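Side-chain contacts in WbbM protein (Klebsiella pneumoniae, PDB 6U4B), which probably acts as a bifunctional, metal-binding glycosyltransferase that polymerises an O-antigen of Klebsiella pneumoniae: residues Gly292-Val297 with Asp334-Glu339; Thr348-Leu353 with Leu362-Val367. All coordinates share one frame; numbering follows the deposited sequence.

Contact 1 (Gly292-Val297 with Asp334-Glu339); sequences GALNPV and DIVVLE
L294 and V336 reach toward each other tip to tip, and one methyl of each makes the contact: L294 CD1 lies 3.6 Å from V336 CG1. V336 CG1, anti to its backbone N (chi1 174°), is the branch turned to the loop, and L294 CD1 is carried out by a fully extended end (chi2 179°). L395 of helix 392-395 also packs on L294, and F396 touches V336, so this end is buried and apolar. The other end is mixed. V297 crosses D334 obliquely, its CG2 methyl resting against the carboxylate with 3.5 Å to D334 CG. D334 swings CG anti to its own N (chi1 -178°), which brings the carboxylate up to the loop. A water donates to D334 OD2 at 2.6 Å and accepts a weak bond from V297 N at 3.1 Å, thereby bridging the segments. The carboxylate is held further by Y399, whose OH bonds OD2, and by R363, which forms a salt bridge with OD1; R363 also bonds N295 O. The arrangement is that of an irregular connecting loop laid over one face of a parallel strand in the mixed sheet of the family 8 glycosyltransferase region.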
loop_
_atom_site.group_PDB
_atom_site.type_symbol
_atom_site.label_atom_id
_atom_site.label_comp_id
_atom_site.label_asym_id
_atom_site.label_seq_id
_atom_site.Cartn_x
_atom_site.Cartn_y
_atom_site.Cartn_z
ATOM N N GLY A 292 26.983 -30.648 -7.447
ATOM C CA GLY A 292 27.296 -29.237 -7.417
ATOM C C GLY A 292 27.025 -28.586 -6.070
ATOM O O GLY A 292 26.700 -29.231 -5.071
ATOM N N ALA A 293 27.176 -27.263 -6.059
ATOM C CA ALA A 293 26.974 -26.451 -4.868
ATOM C C ALA A 293 26.691 -25.022 -5.306
ATOM O O ALA A 293 27.088 -24.606 -6.399
ATOM C CB ALA A 293 28.189 -26.499 -3.933
ATOM N N LEU A 294 26.006 -24.274 -4.444
ATOM C CA LEU A 294 25.657 -22.894 -4.743
ATOM C C LEU A 294 26.755 -21.954 -4.268
ATOM O O LEU A 294 27.287 -22.108 -3.166
ATOM C CB LEU A 294 24.325 -22.519 -4.093
ATOM C CG LEU A 294 23.112 -23.219 -4.701
ATOM C CD1 LEU A 294 21.841 -22.815 -3.984
ATOM C CD2 LEU A 294 23.013 -22.910 -6.189
ATOM N N ASN A 295 27.087 -20.992 -5.099
ATOM C CA ASN A 295 28.108 -20.048 -4.689
ATOM C C ASN A 295 27.480 -18.775 -4.135
ATOM O O ASN A 295 26.385 -18.383 -4.551
ATOM C CB ASN A 295 29.021 -19.694 -5.867
ATOM C CG ASN A 295 30.064 -20.761 -6.132
ATOM O OD1 ASN A 295 29.749 -21.845 -6.625
ATOM N ND2 ASN A 295 31.316 -20.460 -5.807
ATOM N N PRO A 296 28.148 -18.126 -3.182
ATOM C CA PRO A 296 27.649 -16.843 -2.680
ATOM C C PRO A 296 27.568 -15.812 -3.796
ATOM O O PRO A 296 28.379 -15.801 -4.724
ATOM C CB PRO A 296 28.688 -16.447 -1.624
ATOM C CG PRO A 296 29.333 -17.738 -1.220
ATOM C CD PRO A 296 29.350 -18.580 -2.460
ATOM N N VAL A 297 26.560 -14.944 -3.702
ATOM C CA VAL A 297 26.374 -13.888 -4.690
ATOM C C VAL A 297 26.946 -12.550 -4.231
ATOM O O VAL A 297 27.238 -11.692 -5.079
ATOM C CB VAL A 297 24.886 -13.735 -5.066
ATOM C CG1 VAL A 297 24.439 -14.907 -5.920
ATOM C CG2 VAL A 297 24.033 -13.634 -3.818
ATOM N N ASP A 334 21.311 -12.986 1.099
ATOM C CA ASP A 334 21.428 -14.012 0.064
ATOM C C ASP A 334 20.379 -15.079 0.368
ATOM O O ASP A 334 20.631 -16.022 1.120
ATOM C CB ASP A 334 22.850 -14.582 0.052
ATOM C CG ASP A 334 23.077 -15.623 -1.041
ATOM O OD1 ASP A 334 22.116 -16.033 -1.726
ATOM O OD2 ASP A 334 24.244 -16.032 -1.212
ATOM N N ILE A 335 19.195 -14.922 -0.217
ATOM C CA ILE A 335 18.072 -15.815 0.037
ATOM C C ILE A 335 18.045 -16.884 -1.044
ATOM O O ILE A 335 18.084 -16.572 -2.241
ATOM C CB ILE A 335 16.741 -15.045 0.081
ATOM C CG1 ILE A 335 16.826 -13.880 1.070
ATOM C CG2 ILE A 335 15.608 -15.981 0.459
ATOM C CD1 ILE A 335 15.535 -13.100 1.212
ATOM N N VAL A 336 17.983 -18.146 -0.626
ATOM C CA VAL A 336 17.882 -19.275 -1.544
ATOM C C VAL A 336 16.676 -20.106 -1.137
ATOM O O VAL A 336 16.587 -20.555 0.013
ATOM C CB VAL A 336 19.154 -20.140 -1.548
ATOM C CG1 VAL A 336 18.945 -21.374 -2.410
ATOM C CG2 VAL A 336 20.345 -19.332 -2.044
ATOM N N VAL A 337 15.755 -20.315 -2.072
ATOM C CA VAL A 337 14.564 -21.121 -1.836
ATOM C C VAL A 337 14.780 -22.498 -2.449
ATOM O O VAL A 337 14.970 -22.624 -3.666
ATOM C CB VAL A 337 13.309 -20.453 -2.416
ATOM C CG1 VAL A 337 12.148 -21.437 -2.423
ATOM C CG2 VAL A 337 12.953 -19.201 -1.615
ATOM N N LEU A 338 14.760 -23.531 -1.608
ATOM C CA LEU A 338 14.756 -24.912 -2.079
ATOM C C LEU A 338 13.326 -25.242 -2.478
ATOM O O LEU A 338 12.506 -25.617 -1.636
ATOM C CB LEU A 338 15.265 -25.855 -0.995
ATOM C CG LEU A 338 16.582 -25.433 -0.339
ATOM C CD1 LEU A 338 16.981 -26.409 0.761
ATOM C CD2 LEU A 338 17.670 -25.320 -1.386
ATOM N N GLU A 339 13.018 -25.096 -3.763
ATOM C CA GLU A 339 11.644 -25.144 -4.240
ATOM C C GLU A 339 11.279 -26.544 -4.714
ATOM O O GLU A 339 12.093 -27.240 -5.328
ATOM C CB GLU A 339 11.419 -24.131 -5.366
ATOM C CG GLU A 339 12.325 -24.289 -6.582
ATOM C CD GLU A 339 11.717 -25.173 -7.660
ATOM O OE1 GLU A 339 12.483 -25.724 -8.479
ATOM O OE2 GLU A 339 10.477 -25.321 -7.687
HETATM O O HOH W 1 26.154 -14.325 -0.717
#

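Contact 2 (Thr348-Leu353 with Leu362-Val367); sequences TRLVNL and LRFFDV
L350 and V351, on helix 344-352, close over L362 and F364 of strand 360-366 in the second half of a beta-alpha-beta unit, the crossover helix packing on the strand that follows it. The short axes approach to 8.8 Å with their directions 152° apart, so helix and strand run nearly antiparallel. The tight part is made by the F364 rim and L362 CD1, both packed against L350. The ring presents an edge to the helix: L350 CB lies in the ring plane, 3.8 Å from F364 CZ, and L350 CD1 reaches the same rim. The two side chains cross at about a right angle. With chi1 at -68°, F364 CG is anti to the carbonyl carbon, and the ring projects from the sheet toward the helix. L362, with an unusual chi2 of -132°, sets CD1 against the helix backbone, 3.6 Å from L350 C. I320 of helix 313-325 and W588 also touch L350, consistent with its burial. The looser, more solvent-facing side is that of V351, partly exposed at the margin of the contact. Its CG2 alone bridges the two strand residues, lying 3.8 Å from L362 CD1 and touching the ring edge 3.6 Å from F364 CE2.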
loop_
_atom_site.group_PDB
_atom_site.type_symbol
_atom_site.label_atom_id
_atom_site.label_comp_id
_atom_site.label_asym_id
_atom_site.label_seq_id
_atom_site.Cartn_x
_atom_site.Cartn_y
_atom_site.Cartn_z
ATOM N N THR A 348 8.236 -16.072 -10.187
ATOM C CA THR A 348 8.390 -14.711 -10.691
ATOM C C THR A 348 7.934 -13.687 -9.657
ATOM O O THR A 348 8.627 -12.696 -9.398
ATOM C CB THR A 348 7.607 -14.544 -11.993
ATOM O OG1 THR A 348 8.186 -15.373 -13.012
ATOM C CG2 THR A 348 7.625 -13.097 -12.441
ATOM N N ARG A 349 6.765 -13.918 -9.053
ATOM C CA ARG A 349 6.258 -13.010 -8.027
ATOM C C ARG A 349 7.219 -12.907 -6.851
ATOM O O ARG A 349 7.403 -11.823 -6.284
ATOM C CB ARG A 349 4.887 -13.483 -7.546
ATOM C CG ARG A 349 3.808 -13.457 -8.608
ATOM C CD ARG A 349 2.537 -14.123 -8.113
ATOM N NE ARG A 349 1.378 -13.766 -8.925
ATOM C CZ ARG A 349 0.139 -14.175 -8.675
ATOM N NH1 ARG A 349 -0.101 -14.961 -7.635
ATOM N NH2 ARG A 349 -0.860 -13.798 -9.462
ATOM N N LEU A 350 7.838 -14.025 -6.467
ATOM C CA LEU A 350 8.742 -14.017 -5.320
ATOM C C LEU A 350 9.994 -13.193 -5.602
ATOM O O LEU A 350 10.439 -12.420 -4.745
ATOM C CB LEU A 350 9.112 -15.451 -4.937
ATOM C CG LEU A 350 7.974 -16.218 -4.261
ATOM C CD1 LEU A 350 8.189 -17.712 -4.353
ATOM C CD2 LEU A 350 7.849 -15.781 -2.811
ATOM N N VAL A 351 10.577 -13.348 -6.792
ATOM C CA VAL A 351 11.738 -12.544 -7.159
ATOM C C VAL A 351 11.361 -11.070 -7.224
ATOM O O VAL A 351 12.128 -10.197 -6.798
ATOM C CB VAL A 351 12.335 -13.036 -8.490
ATOM C CG1 VAL A 351 13.410 -12.076 -8.978
ATOM C CG2 VAL A 351 12.907 -14.437 -8.327
ATOM N N ASN A 352 10.166 -10.768 -7.743
ATOM C CA ASN A 352 9.720 -9.383 -7.859
ATOM C C ASN A 352 9.637 -8.678 -6.510
ATOM O O ASN A 352 9.625 -7.443 -6.466
ATOM C CB ASN A 352 8.363 -9.322 -8.561
ATOM C CG ASN A 352 8.455 -9.673 -10.032
ATOM O OD1 ASN A 352 9.540 -9.666 -10.615
ATOM N ND2 ASN A 352 7.314 -9.975 -10.644
ATOM N N LEU A 353 9.576 -9.432 -5.409
ATOM C CA LEU A 353 9.642 -8.825 -4.086
ATOM C C LEU A 353 11.006 -8.209 -3.804
ATOM O O LEU A 353 11.102 -7.300 -2.974
ATOM C CB LEU A 353 9.320 -9.863 -3.008
ATOM C CG LEU A 353 7.953 -10.547 -3.027
ATOM C CD1 LEU A 353 7.936 -11.712 -2.043
ATOM C CD2 LEU A 353 6.846 -9.551 -2.702
ATOM N N LEU A 362 17.496 -13.262 -4.424
ATOM C CA LEU A 362 16.613 -14.417 -4.304
ATOM C C LEU A 362 16.925 -15.376 -5.443
ATOM O O LEU A 362 16.858 -14.992 -6.616
ATOM C CB LEU A 362 15.139 -13.998 -4.339
ATOM C CG LEU A 362 14.078 -14.870 -3.654
ATOM C CD1 LEU A 362 12.896 -15.116 -4.581
ATOM C CD2 LEU A 362 14.636 -16.188 -3.125
ATOM N N ARG A 363 17.268 -16.613 -5.099
ATOM C CA ARG A 363 17.529 -17.651 -6.083
ATOM C C ARG A 363 16.751 -18.903 -5.705
ATOM O O ARG A 363 16.386 -19.106 -4.544
ATOM C CB ARG A 363 19.026 -17.968 -6.190
ATOM C CG ARG A 363 19.877 -16.819 -6.711
ATOM C CD ARG A 363 21.356 -17.170 -6.655
ATOM N NE ARG A 363 21.834 -17.313 -5.281
ATOM C CZ ARG A 363 22.999 -17.862 -4.949
ATOM N NH1 ARG A 363 23.811 -18.332 -5.888
ATOM N NH2 ARG A 363 23.354 -17.947 -3.675
ATOM N N PHE A 364 16.492 -19.739 -6.705
ATOM C CA PHE A 364 15.742 -20.973 -6.528
ATOM C C PHE A 364 16.610 -22.168 -6.888
ATOM O O PHE A 364 17.396 -22.112 -7.841
ATOM C CB PHE A 364 14.475 -20.987 -7.388
ATOM C CG PHE A 364 13.440 -19.993 -6.956
ATOM C CD1 PHE A 364 12.543 -20.304 -5.947
ATOM C CD2 PHE A 364 13.360 -18.749 -7.558
ATOM C CE1 PHE A 364 11.586 -19.387 -5.542
ATOM C CE2 PHE A 364 12.404 -17.827 -7.161
ATOM C CZ PHE A 364 11.516 -18.148 -6.152
ATOM N N PHE A 365 16.455 -23.248 -6.129
ATOM C CA PHE A 365 17.104 -24.516 -6.427
ATOM C C PHE A 365 16.079 -25.630 -6.289
ATOM O O PHE A 365 15.347 -25.682 -5.295
ATOM C CB PHE A 365 18.296 -24.771 -5.499
ATOM C CG PHE A 365 19.040 -26.041 -5.809
ATOM C CD1 PHE A 365 19.925 -26.096 -6.876
ATOM C CD2 PHE A 365 18.848 -27.178 -5.043
ATOM C CE1 PHE A 365 20.609 -27.265 -7.172
ATOM C CE2 PHE A 365 19.531 -28.354 -5.333
ATOM C CZ PHE A 365 20.413 -28.395 -6.399
ATOM N N ASP A 366 16.017 -26.503 -7.291
ATOM C CA ASP A 366 15.113 -27.647 -7.252
ATOM C C ASP A 366 15.499 -28.573 -6.104
ATOM O O ASP A 366 16.522 -29.263 -6.173
ATOM C CB ASP A 366 15.141 -28.397 -8.586
ATOM C CG ASP A 366 14.086 -29.493 -8.668
ATOM O OD1 ASP A 366 13.917 -30.067 -9.765
ATOM O OD2 ASP A 366 13.413 -29.770 -7.653
ATOM N N VAL A 367 14.678 -28.600 -5.050
ATOM C CA VAL A 367 14.985 -29.409 -3.878
ATOM C C VAL A 367 15.051 -30.892 -4.218
ATOM O O VAL A 367 15.740 -31.656 -3.533
ATOM C CB VAL A 367 13.951 -29.135 -2.763
ATOM C CG1 VAL A 367 12.618 -29.802 -3.083
ATOM C CG2 VAL A 367 14.482 -29.581 -1.402
#

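In the fold
Both segments of contact 1 precede both segments of contact 2 in the chain, strand 333-340 being followed by helix 344-352, and the contact centres lie about 10 Å apart. They share one mixed sheet, in which strands 333-340 and 360-366 are parallel neighbours; probable backbone hydrogen bonds run from V337 N to R363 O and from E339 N to F365 O, each 2.8 Å. I335 and V337 touch L362 and F364, while V336 touches R363, so alternating side chains put loop and helix on opposite faces. V297 CG1, 3.4 Å from R363 CZ, adds a direct packing link. The loop after strand 277-285 thus covers one face and the crossover helix the other: structural packing away from the magnesium site of D406, D408 and H560.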